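Local coordinates for protein rhino (Drosophila simulans, PDB 5XYW) that probably acts as an HP1-like chromatin protein marking piRNA-source loci in the germline, its chromo shadow domain probably mediating dimerisation and partner binding, at residues 14-19 with 50-55. Numbering follows the deposited sequence.
Sequences LELDKV and EAYPLQ
Tyr52 lays one face of its ring against CB of Leu16 and carries its hydroxyl on to the backbone of residues 14-16. Its own CB meets the CD2 methyl of Leu16 at 3.9 Å. With CG anti to the carbonyl carbon (chi1 -55°), the side chain runs back toward the start of strand 16-24, with the Leu16 side chain pointing the other way alongside it. CG of the ring still touches that methyl, and further out CD1 and CE1 lie against Leu16 CB, CE1 at 3.6 Å. This is a CH-pi contact: Leu16 CB stands over one face, 3.7 Å from the ring centroid and 17° off its normal. CZ then comes up to Leu16 N, and the OH joins two weak hydrogen bonds, giving its proton to Leu14 O at 3.1 Å and accepting from Leu16 N at 3.5 Å.

Tyr52 is where the chain leaves helix 45-51 on its way to the C-terminal helix, and its ring joins this corner to strand 16-24, an outer strand of the three-stranded antiparallel sheet of the chromo shadow domain. Next to it, Glu50 and Pro53 pack on Gln61 of the second subunit. A leucine in place of Tyr52 would probably leave Leu14 O and Leu16 N without their shared hydroxyl and strip the flat cover from Leu16 CB.

Leu16 CD2 also reaches CG of Gln55 at 3.9 Å, the two side chains crossing at about a right angle. Three residues further along the strand, Val19 CG2 approaches the same Gln55 CG at 4.2 Å, while Leu16 and Val19 both rest on Val32 of the adjacent strand 28-34.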
loop_
_atom_site.group_PDB
_atom_site.type_symbol
_atom_site.label_atom_id
_atom_site.label_comp_id
_atom_site.label_asym_id
_atom_site.label_seq_id
_atom_site.Cartn_x
_atom_site.Cartn_y
_atom_site.Cartn_z
ATOM N N LEU A 14 -9.774 -15.196 -11.151
ATOM C CA LEU A 14 -8.787 -16.262 -11.163
ATOM C C LEU A 14 -8.276 -16.449 -9.737
ATOM O O LEU A 14 -8.639 -15.694 -8.831
ATOM C CB LEU A 14 -7.635 -15.940 -12.123
ATOM C CG LEU A 14 -7.964 -15.466 -13.546
ATOM C CD1 LEU A 14 -6.701 -15.257 -14.364
ATOM C CD2 LEU A 14 -8.872 -16.440 -14.252
ATOM N N GLU A 15 -7.449 -17.465 -9.527
ATOM C CA GLU A 15 -6.816 -17.649 -8.230
ATOM C C GLU A 15 -5.497 -16.908 -8.213
ATOM O O GLU A 15 -4.738 -16.976 -9.186
ATOM C CB GLU A 15 -6.593 -19.130 -7.922
ATOM C CG GLU A 15 -7.856 -19.898 -7.588
ATOM C CD GLU A 15 -7.597 -21.385 -7.436
ATOM O OE1 GLU A 15 -6.449 -21.824 -7.697
ATOM O OE2 GLU A 15 -8.539 -22.112 -7.050
ATOM N N LEU A 16 -5.241 -16.196 -7.114
ATOM C CA LEU A 16 -3.969 -15.503 -6.900
ATOM C C LEU A 16 -2.767 -16.435 -7.122
ATOM O O LEU A 16 -2.722 -17.548 -6.573
ATOM C CB LEU A 16 -3.914 -14.916 -5.484
ATOM C CG LEU A 16 -2.721 -14.010 -5.136
ATOM C CD1 LEU A 16 -2.592 -12.864 -6.150
ATOM C CD2 LEU A 16 -2.823 -13.456 -3.713
ATOM N N ASP A 17 -1.808 -16.002 -7.942
ATOM C CA ASP A 17 -0.558 -16.733 -8.022
ATOM C C ASP A 17 0.456 -16.100 -7.074
ATOM O O ASP A 17 0.670 -16.589 -5.965
ATOM C CB ASP A 17 -0.034 -16.765 -9.445
ATOM C CG ASP A 17 1.215 -17.603 -9.579
ATOM O OD1 ASP A 17 1.433 -18.471 -8.713
ATOM O OD2 ASP A 17 1.980 -17.403 -10.546
ATOM N N LYS A 18 1.067 -14.994 -7.483
ATOM C CA LYS A 18 1.989 -14.316 -6.577
ATOM C C LYS A 18 1.584 -12.888 -6.216
ATOM O O LYS A 18 0.658 -12.305 -6.792
ATOM C CB LYS A 18 3.392 -14.310 -7.176
ATOM C CG LYS A 18 3.891 -15.691 -7.540
ATOM C CD LYS A 18 5.319 -15.651 -8.051
ATOM C CE LYS A 18 5.873 -17.052 -8.274
ATOM N NZ LYS A 18 7.304 -17.004 -8.676
ATOM N N VAL A 19 2.268 -12.359 -5.211
ATOM C CA VAL A 19 2.287 -10.934 -4.950
ATOM C C VAL A 19 3.687 -10.484 -5.238
ATOM O O VAL A 19 4.593 -10.743 -4.460
ATOM C CB VAL A 19 1.935 -10.569 -3.505
ATOM C CG1 VAL A 19 1.983 -9.052 -3.341
ATOM C CG2 VAL A 19 0.578 -11.109 -3.134
ATOM N N GLU A 50 -8.986 -8.730 1.601
ATOM C CA GLU A 50 -10.162 -9.463 2.032
ATOM C C GLU A 50 -10.166 -10.805 1.317
ATOM O O GLU A 50 -10.342 -11.844 1.936
ATOM C CB GLU A 50 -11.445 -8.683 1.757
ATOM C CG GLU A 50 -11.681 -7.523 2.715
ATOM C CD GLU A 50 -12.782 -6.591 2.235
ATOM O OE1 GLU A 50 -13.282 -6.784 1.103
ATOM O OE2 GLU A 50 -13.148 -5.662 2.986
ATOM N N ALA A 51 -9.926 -10.779 0.013
ATOM C CA ALA A 51 -9.975 -11.995 -0.788
ATOM C C ALA A 51 -8.971 -13.075 -0.333
ATOM O O ALA A 51 -9.361 -14.208 -0.065
ATOM C CB ALA A 51 -9.754 -11.644 -2.250
ATOM N N TYR A 52 -7.689 -12.710 -0.257
ATOM C CA TYR A 52 -6.601 -13.625 0.124
ATOM C C TYR A 52 -5.790 -13.056 1.305
ATOM O O TYR A 52 -4.616 -12.693 1.152
ATOM C CB TYR A 52 -5.667 -13.898 -1.066
ATOM C CG TYR A 52 -6.370 -14.420 -2.299
ATOM C CD1 TYR A 52 -6.208 -15.730 -2.732
ATOM C CD2 TYR A 52 -7.194 -13.591 -3.043
ATOM C CE1 TYR A 52 -6.871 -16.193 -3.879
ATOM C CE2 TYR A 52 -7.856 -14.041 -4.160
ATOM C CZ TYR A 52 -7.693 -15.333 -4.583
ATOM O OH TYR A 52 -8.365 -15.727 -5.717
ATOM N N PRO A 53 -6.404 -13.001 2.497
ATOM C CA PRO A 53 -5.794 -12.330 3.644
ATOM C C PRO A 53 -4.499 -12.967 4.140
ATOM O O PRO A 53 -3.852 -12.370 4.989
ATOM C CB PRO A 53 -6.876 -12.433 4.731
ATOM C CG PRO A 53 -8.120 -12.827 4.028
ATOM C CD PRO A 53 -7.694 -13.615 2.845
ATOM N N LEU A 54 -4.115 -14.139 3.648
ATOM C CA LEU A 54 -2.954 -14.816 4.221
ATOM C C LEU A 54 -1.691 -14.645 3.381
ATOM O O LEU A 54 -0.615 -14.337 3.919
ATOM C CB LEU A 54 -3.243 -16.307 4.416
ATOM C CG LEU A 54 -2.115 -17.029 5.153
ATOM C CD1 LEU A 54 -2.310 -16.869 6.620
ATOM C CD2 LEU A 54 -2.035 -18.468 4.756
ATOM N N GLN A 55 -1.822 -14.847 2.069
ATOM C CA GLN A 55 -0.701 -14.620 1.164
ATOM C C GLN A 55 -0.241 -13.131 1.191
ATOM O O GLN A 55 0.939 -12.823 0.946
ATOM C CB GLN A 55 -1.072 -15.092 -0.255
ATOM C CG GLN A 55 -0.011 -14.846 -1.357
ATOM C CD GLN A 55 1.420 -15.058 -0.880
ATOM O OE1 GLN A 55 1.713 -16.030 -0.176
ATOM N NE2 GLN A 55 2.320 -14.141 -1.250
#